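Long-range contacts in creatinine amidohydrolase (Nostoc punctiforme PCC 73102, PDB 3NO4), which probably hydrolyses non-peptide carbon-nitrogen bonds in amides as a metal-dependent member of the creatininase superfamily: residues A[40-45]-A[78-83]; A[122-127]-A[161-166]. One frame throughout, in Å; residues are numbered along the deposited sequence.

Contact 1: A[40-45]-A[78-83]; sequences IIFPIG and VGPTIN
P43 presses its ring against the bend that 78-83 makes between its two points of attachment to 40-45. CD of P43 lies 3.4 Å from O of G79 and also meets CG1 of V78, while CG of P43 comes to 3.5 Å from OG1 of T81, the two side chains crossing at about a right angle. That hydroxyl is hydrogen-bonded to E64. F42 and P80 lie side by side and point the same way. With CG beside its backbone N (chi1 -80°), the phenyl ring of F42 comes obliquely against CA of G79, where the absence of a side chain lets it come close, and brings CE1 within 4.0 Å of CD of P80; the carbonyl oxygen of P80 sits at the ring edge. Farther on, I44 and I82 pack obliquely, CG1 of I44 being 3.7 Å from CG2 of I82.

The backbones run in the same general direction and bond at both ends. N of G79 donates to O of I41 over 2.8 Å, in a short parallel bridge. After a shift of one residue, O of P43 accepts from N of I82 at 2.9 Å, and O of I82 accepts from N of G45. The backbone O of T81 accepts from ND2 of N83 of the second subunit, and ND2 of N83 donates to O of T81 there, so this loop is also part of a subunit interface. Strand 39-44 is central in the parallel sheet, between 77-78 and 122-127; I41 and P43 pack on helix 58-74, whereas F42 and I82 turn to helix 101-118.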
loop_
_atom_site.group_PDB
_atom_site.type_symbol
_atom_site.label_atom_id
_atom_site.label_comp_id
_atom_site.label_asym_id
_atom_site.label_seq_id
_atom_site.Cartn_x
_atom_site.Cartn_y
_atom_site.Cartn_z
ATOM N N ILE A 40 24.469 2.917 14.754
ATOM C CA ILE A 40 24.046 1.540 14.897
ATOM C C ILE A 40 24.335 0.801 13.572
ATOM O O ILE A 40 24.175 1.377 12.469
ATOM C CB ILE A 40 22.519 1.444 15.283
ATOM C CG1 ILE A 40 22.113 -0.004 15.542
ATOM C CG2 ILE A 40 21.650 2.094 14.210
ATOM C CD1 ILE A 40 20.815 -0.191 16.422
ATOM N N ILE A 41 24.795 -0.439 13.707
ATOM C CA ILE A 41 25.096 -1.334 12.583
ATOM C C ILE A 41 23.960 -2.341 12.494
ATOM O O ILE A 41 23.575 -2.922 13.536
ATOM C CB ILE A 41 26.417 -2.060 12.752
ATOM C CG1 ILE A 41 27.555 -1.045 12.732
ATOM C CG2 ILE A 41 26.610 -3.127 11.636
ATOM C CD1 ILE A 41 28.897 -1.627 13.097
ATOM N N PHE A 42 23.357 -2.460 11.306
ATOM C CA PHE A 42 22.478 -3.578 10.979
ATOM C C PHE A 42 23.125 -4.560 10.021
ATOM O O PHE A 42 23.490 -4.157 8.921
ATOM C CB PHE A 42 21.144 -3.103 10.412
ATOM C CG PHE A 42 20.206 -2.657 11.470
ATOM C CD1 PHE A 42 19.474 -3.590 12.191
ATOM C CD2 PHE A 42 20.087 -1.311 11.787
ATOM C CE1 PHE A 42 18.634 -3.196 13.218
ATOM C CE2 PHE A 42 19.225 -0.884 12.813
ATOM C CZ PHE A 42 18.511 -1.845 13.541
ATOM N N PRO A 43 23.264 -5.846 10.427
ATOM C CA PRO A 43 23.624 -6.831 9.407
ATOM C C PRO A 43 22.376 -7.136 8.583
ATOM O O PRO A 43 21.293 -7.310 9.166
ATOM C CB PRO A 43 24.092 -8.051 10.216
ATOM C CG PRO A 43 23.928 -7.734 11.635
ATOM C CD PRO A 43 23.158 -6.465 11.758
ATOM N N ILE A 44 22.514 -7.150 7.269
ATOM C CA ILE A 44 21.432 -7.528 6.374
ATOM C C ILE A 44 21.912 -8.564 5.380
ATOM O O ILE A 44 22.891 -8.355 4.694
ATOM C CB ILE A 44 20.698 -6.326 5.694
ATOM C CG1 ILE A 44 19.500 -6.819 4.854
ATOM C CG2 ILE A 44 21.640 -5.482 4.848
ATOM C CD1 ILE A 44 18.553 -5.673 4.354
ATOM N N GLY A 45 21.233 -9.700 5.338
ATOM C CA GLY A 45 21.497 -10.723 4.326
ATOM C C GLY A 45 20.261 -11.170 3.555
ATOM O O GLY A 45 19.477 -10.344 3.029
ATOM N N VAL A 78 25.183 -3.275 17.708
ATOM C CA VAL A 78 24.834 -4.091 16.530
ATOM C C VAL A 78 23.421 -4.592 16.718
ATOM O O VAL A 78 23.146 -5.350 17.659
ATOM C CB VAL A 78 25.792 -5.240 16.329
ATOM C CG1 VAL A 78 25.335 -6.156 15.147
ATOM C CG2 VAL A 78 27.229 -4.717 16.154
ATOM N N GLY A 79 22.522 -4.133 15.836
ATOM C CA GLY A 79 21.143 -4.579 15.857
ATOM C C GLY A 79 20.958 -6.010 15.348
ATOM O O GLY A 79 21.893 -6.616 14.863
ATOM N N PRO A 80 19.740 -6.565 15.489
ATOM C CA PRO A 80 19.461 -7.933 15.059
ATOM C C PRO A 80 19.506 -8.064 13.549
ATOM O O PRO A 80 19.126 -7.121 12.844
ATOM C CB PRO A 80 18.035 -8.177 15.566
ATOM C CG PRO A 80 17.429 -6.800 15.692
ATOM C CD PRO A 80 18.557 -5.931 16.098
ATOM N N THR A 81 19.934 -9.239 13.081
ATOM C CA THR A 81 20.171 -9.485 11.665
ATOM C C THR A 81 18.829 -9.488 10.892
ATOM O O THR A 81 17.812 -10.069 11.355
ATOM C CB THR A 81 20.952 -10.802 11.447
ATOM O OG1 THR A 81 22.185 -10.762 12.194
ATOM C CG2 THR A 81 21.238 -11.049 9.964
ATOM N N ILE A 82 18.825 -8.783 9.766
ATOM C CA ILE A 82 17.705 -8.842 8.785
ATOM C C ILE A 82 18.010 -10.043 7.900
ATOM O O ILE A 82 18.895 -9.990 7.028
ATOM C CB ILE A 82 17.541 -7.548 7.995
ATOM C CG1 ILE A 82 17.207 -6.382 8.946
ATOM C CG2 ILE A 82 16.459 -7.673 6.865
ATOM C CD1 ILE A 82 17.314 -5.003 8.290
ATOM N N ASN A 83 17.336 -11.145 8.228
ATOM C CA ASN A 83 17.590 -12.475 7.667
ATOM C C ASN A 83 16.982 -12.734 6.292
ATOM O O ASN A 83 17.467 -13.602 5.569
ATOM C CB ASN A 83 17.079 -13.566 8.630
ATOM C CG ASN A 83 17.914 -13.676 9.856
ATOM O OD1 ASN A 83 19.116 -13.922 9.753
ATOM N ND2 ASN A 83 17.298 -13.566 11.034
#

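Contact 2: A[122-127]-A[161-166]; sequences KFYFIN and QVANWF
The amide of N127 is gripped at both ends: its ND2 donates to OD1 of N164 over 2.7 Å, with an N-H...O angle of 170°, and also to the backbone O of H129, while its OD1 accepts from N132. OD1 of N164 lies almost in the amide plane of N127, although the two amide planes are turned 75° against each other. The side chains run side by side because N127 and N164 are paired residues of adjacent parallel strands. Bonds at both ends of the amide fix its rotation. CB of N127 also packs 3.5 Å from CG2 of V162.

On the sheet face that carries Y124 and A163, the tyrosine swings CG anti to its N (chi1 -165°) and extends alongside Q161. Its OH passes obliquely 3.2 Å from CB of A163 and forms a 2.6 Å hydrogen bond with a water lying in the ring plane. In the conformer described, NE2 of Q161 can donate to the same water (3.0 Å); the glutamine side chain also has a second conformer. The backbones form a regular parallel ladder in which the backbone of F125 bonds on both sides of its register partner V162: N to O of Q161, and O to N of A163. A weak bond from N of W165 to O of N127 (3.3 Å) carries the pairing into the 3-10 turn.

The two strands and helix 132-150 form a beta-alpha-beta unit. V162, N127 and N164 pack against that helix, whereas Y124 and A163 face L256 of helix 242-265. Strand 39-44 flanks 122-127 on its other edge.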
loop_
_atom_site.group_PDB
_atom_site.type_symbol
_atom_site.label_atom_id
_atom_site.label_comp_id
_atom_site.label_asym_id
_atom_site.label_seq_id
_atom_site.Cartn_x
_atom_site.Cartn_y
_atom_site.Cartn_z
ATOM N N LYS A 122 23.007 7.597 12.647
ATOM C CA LYS A 122 23.941 7.000 11.714
ATOM C C LYS A 122 23.629 5.517 11.626
ATOM O O LYS A 122 23.966 4.765 12.543
ATOM C CB LYS A 122 25.363 7.266 12.198
ATOM C CG LYS A 122 25.758 8.762 12.199
ATOM C CD LYS A 122 26.293 9.215 10.837
ATOM C CE LYS A 122 27.006 10.575 10.917
ATOM N NZ LYS A 122 27.626 10.955 9.606
ATOM N N PHE A 123 22.968 5.116 10.530
ATOM C CA PHE A 123 22.566 3.734 10.277
ATOM C C PHE A 123 23.457 3.093 9.202
ATOM O O PHE A 123 23.388 3.479 8.007
ATOM C CB PHE A 123 21.107 3.674 9.844
ATOM C CG PHE A 123 20.167 4.113 10.883
ATOM C CD1 PHE A 123 19.918 5.487 11.092
ATOM C CD2 PHE A 123 19.498 3.197 11.667
ATOM C CE1 PHE A 123 19.036 5.909 12.059
ATOM C CE2 PHE A 123 18.623 3.618 12.658
ATOM C CZ PHE A 123 18.376 4.974 12.842
ATOM N N TYR A 124 24.311 2.169 9.628
ATOM C CA TYR A 124 25.318 1.495 8.759
ATOM C C TYR A 124 24.875 0.049 8.534
ATOM O O TYR A 124 24.885 -0.767 9.488
ATOM C CB TYR A 124 26.686 1.555 9.442
ATOM C CG TYR A 124 27.868 1.253 8.571
ATOM C CD1 TYR A 124 28.280 2.147 7.603
ATOM C CD2 TYR A 124 28.611 0.076 8.735
ATOM C CE1 TYR A 124 29.400 1.897 6.816
ATOM C CE2 TYR A 124 29.735 -0.177 7.952
ATOM C CZ TYR A 124 30.108 0.740 6.987
ATOM O OH TYR A 124 31.199 0.516 6.206
ATOM N N PHE A 125 24.333 -0.221 7.346
ATOM C CA PHE A 125 23.824 -1.540 6.981
ATOM C C PHE A 125 24.970 -2.310 6.343
ATOM O O PHE A 125 25.417 -1.935 5.254
ATOM C CB PHE A 125 22.675 -1.477 5.988
ATOM C CG PHE A 125 21.412 -0.926 6.582
ATOM C CD1 PHE A 125 21.247 0.441 6.744
ATOM C CD2 PHE A 125 20.429 -1.783 7.064
ATOM C CE1 PHE A 125 20.017 0.961 7.346
ATOM C CE2 PHE A 125 19.241 -1.273 7.651
ATOM C CZ PHE A 125 19.066 0.098 7.779
ATOM N N ILE A 126 25.397 -3.399 6.989
ATOM C CA ILE A 126 26.467 -4.242 6.442
ATOM C C ILE A 126 25.746 -5.354 5.758
ATOM O O ILE A 126 25.082 -6.180 6.402
ATOM C CB ILE A 126 27.404 -4.763 7.485
ATOM C CG1 ILE A 126 28.240 -3.605 8.056
ATOM C CG2 ILE A 126 28.325 -5.832 6.896
ATOM C CD1 ILE A 126 29.091 -3.998 9.313
ATOM N N ASN A 127 25.870 -5.362 4.434
ATOM C CA ASN A 127 25.035 -6.180 3.574
ATOM C C ASN A 127 25.811 -7.374 2.979
ATOM O O ASN A 127 26.966 -7.255 2.607
ATOM C CB ASN A 127 24.446 -5.298 2.483
ATOM C CG ASN A 127 23.645 -6.073 1.459
ATOM O OD1 ASN A 127 22.800 -6.908 1.804
ATOM N ND2 ASN A 127 23.886 -5.775 0.192
ATOM N N GLN A 161 23.615 4.329 5.233
ATOM C CA GLN A 161 24.579 3.846 4.221
ATOM C C GLN A 161 24.568 2.320 4.246
ATOM O O GLN A 161 24.416 1.707 5.329
ATOM C CB GLN A 161 26.008 4.355 4.484
ATOM C CG GLN A 161 26.995 4.149 3.289
ATOM C CD GLN A 161 28.465 4.143 3.658
ATOM O OE1 GLN A 161 28.952 5.035 4.333
ATOM N NE2 GLN A 161 29.185 3.141 3.171
ATOM N N VAL A 162 24.744 1.725 3.071
ATOM C CA VAL A 162 24.923 0.292 2.905
ATOM C C VAL A 162 26.411 0.042 2.543
ATOM O O VAL A 162 27.010 0.782 1.736
ATOM C CB VAL A 162 23.930 -0.309 1.864
ATOM C CG1 VAL A 162 24.089 0.357 0.512
ATOM C CG2 VAL A 162 24.140 -1.855 1.774
ATOM N N ALA A 163 27.026 -0.943 3.214
ATOM C CA ALA A 163 28.397 -1.344 2.952
ATOM C C ALA A 163 28.341 -2.819 2.609
ATOM O O ALA A 163 27.882 -3.636 3.422
ATOM C CB ALA A 163 29.261 -1.107 4.180
ATOM N N ASN A 164 28.805 -3.168 1.424
ATOM C CA ASN A 164 28.683 -4.519 0.908
ATOM C C ASN A 164 30.011 -5.207 1.129
ATOM O O ASN A 164 30.976 -4.834 0.508
ATOM C CB ASN A 164 28.308 -4.467 -0.564
ATOM C CG ASN A 164 27.030 -3.692 -0.787
ATOM O OD1 ASN A 164 25.969 -4.110 -0.304
ATOM N ND2 ASN A 164 27.120 -2.545 -1.479
ATOM N N TRP A 165 30.064 -6.211 2.020
ATOM C CA TRP A 165 31.354 -6.811 2.390
ATOM C C TRP A 165 32.134 -7.370 1.195
ATOM O O TRP A 165 33.343 -7.214 1.114
ATOM C CB TRP A 165 31.192 -7.882 3.451
ATOM C CG TRP A 165 30.755 -9.249 2.994
ATOM C CD1 TRP A 165 29.507 -9.711 2.926
ATOM C CD2 TRP A 165 31.607 -10.305 2.567
ATOM N NE1 TRP A 165 29.501 -11.013 2.505
ATOM C CE2 TRP A 165 30.784 -11.400 2.257
ATOM C CE3 TRP A 165 32.993 -10.444 2.452
ATOM C CZ2 TRP A 165 31.302 -12.642 1.826
ATOM C CZ3 TRP A 165 33.520 -11.666 2.001
ATOM C CH2 TRP A 165 32.664 -12.746 1.687
ATOM N N PHE A 166 31.383 -7.970 0.266
ATOM C CA PHE A 166 31.878 -8.566 -1.007
ATOM C C PHE A 166 32.373 -7.552 -2.049
ATOM O O PHE A 166 33.001 -7.951 -3.059
ATOM C CB PHE A 166 30.823 -9.520 -1.630
ATOM C CG PHE A 166 29.535 -8.855 -1.923
ATOM C CD1 PHE A 166 29.317 -8.282 -3.146
ATOM C CD2 PHE A 166 28.527 -8.782 -0.952
ATOM C CE1 PHE A 166 28.099 -7.631 -3.429
ATOM C CE2 PHE A 166 27.308 -8.130 -1.210
ATOM C CZ PHE A 166 27.107 -7.550 -2.446
HETATM O O HOH W 1 31.782 2.105 4.231
#

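How the contacts relate
The two contacts lie in series along the chain, contact 1 closing before contact 2 opens, and their centres are about 9 Å apart. They meet where strands 39-44 and 122-127 run as neighbours in one parallel sheet: O of F42 probably accepts from N of I126, and N of I44 probably donates to O of I126. Together they account for four of its strands, in the order 77-78, 39-44, 122-127, 159-164. I41 and I126 share helix 58-74 as a cover. G45 of contact 1 and the F166 side chain of contact 2 lie about 8 and 7 Å from the nickel bound by H50, D59 and E191, consistent with the residues following strands 39-44 and 159-164 lying close to the metal site.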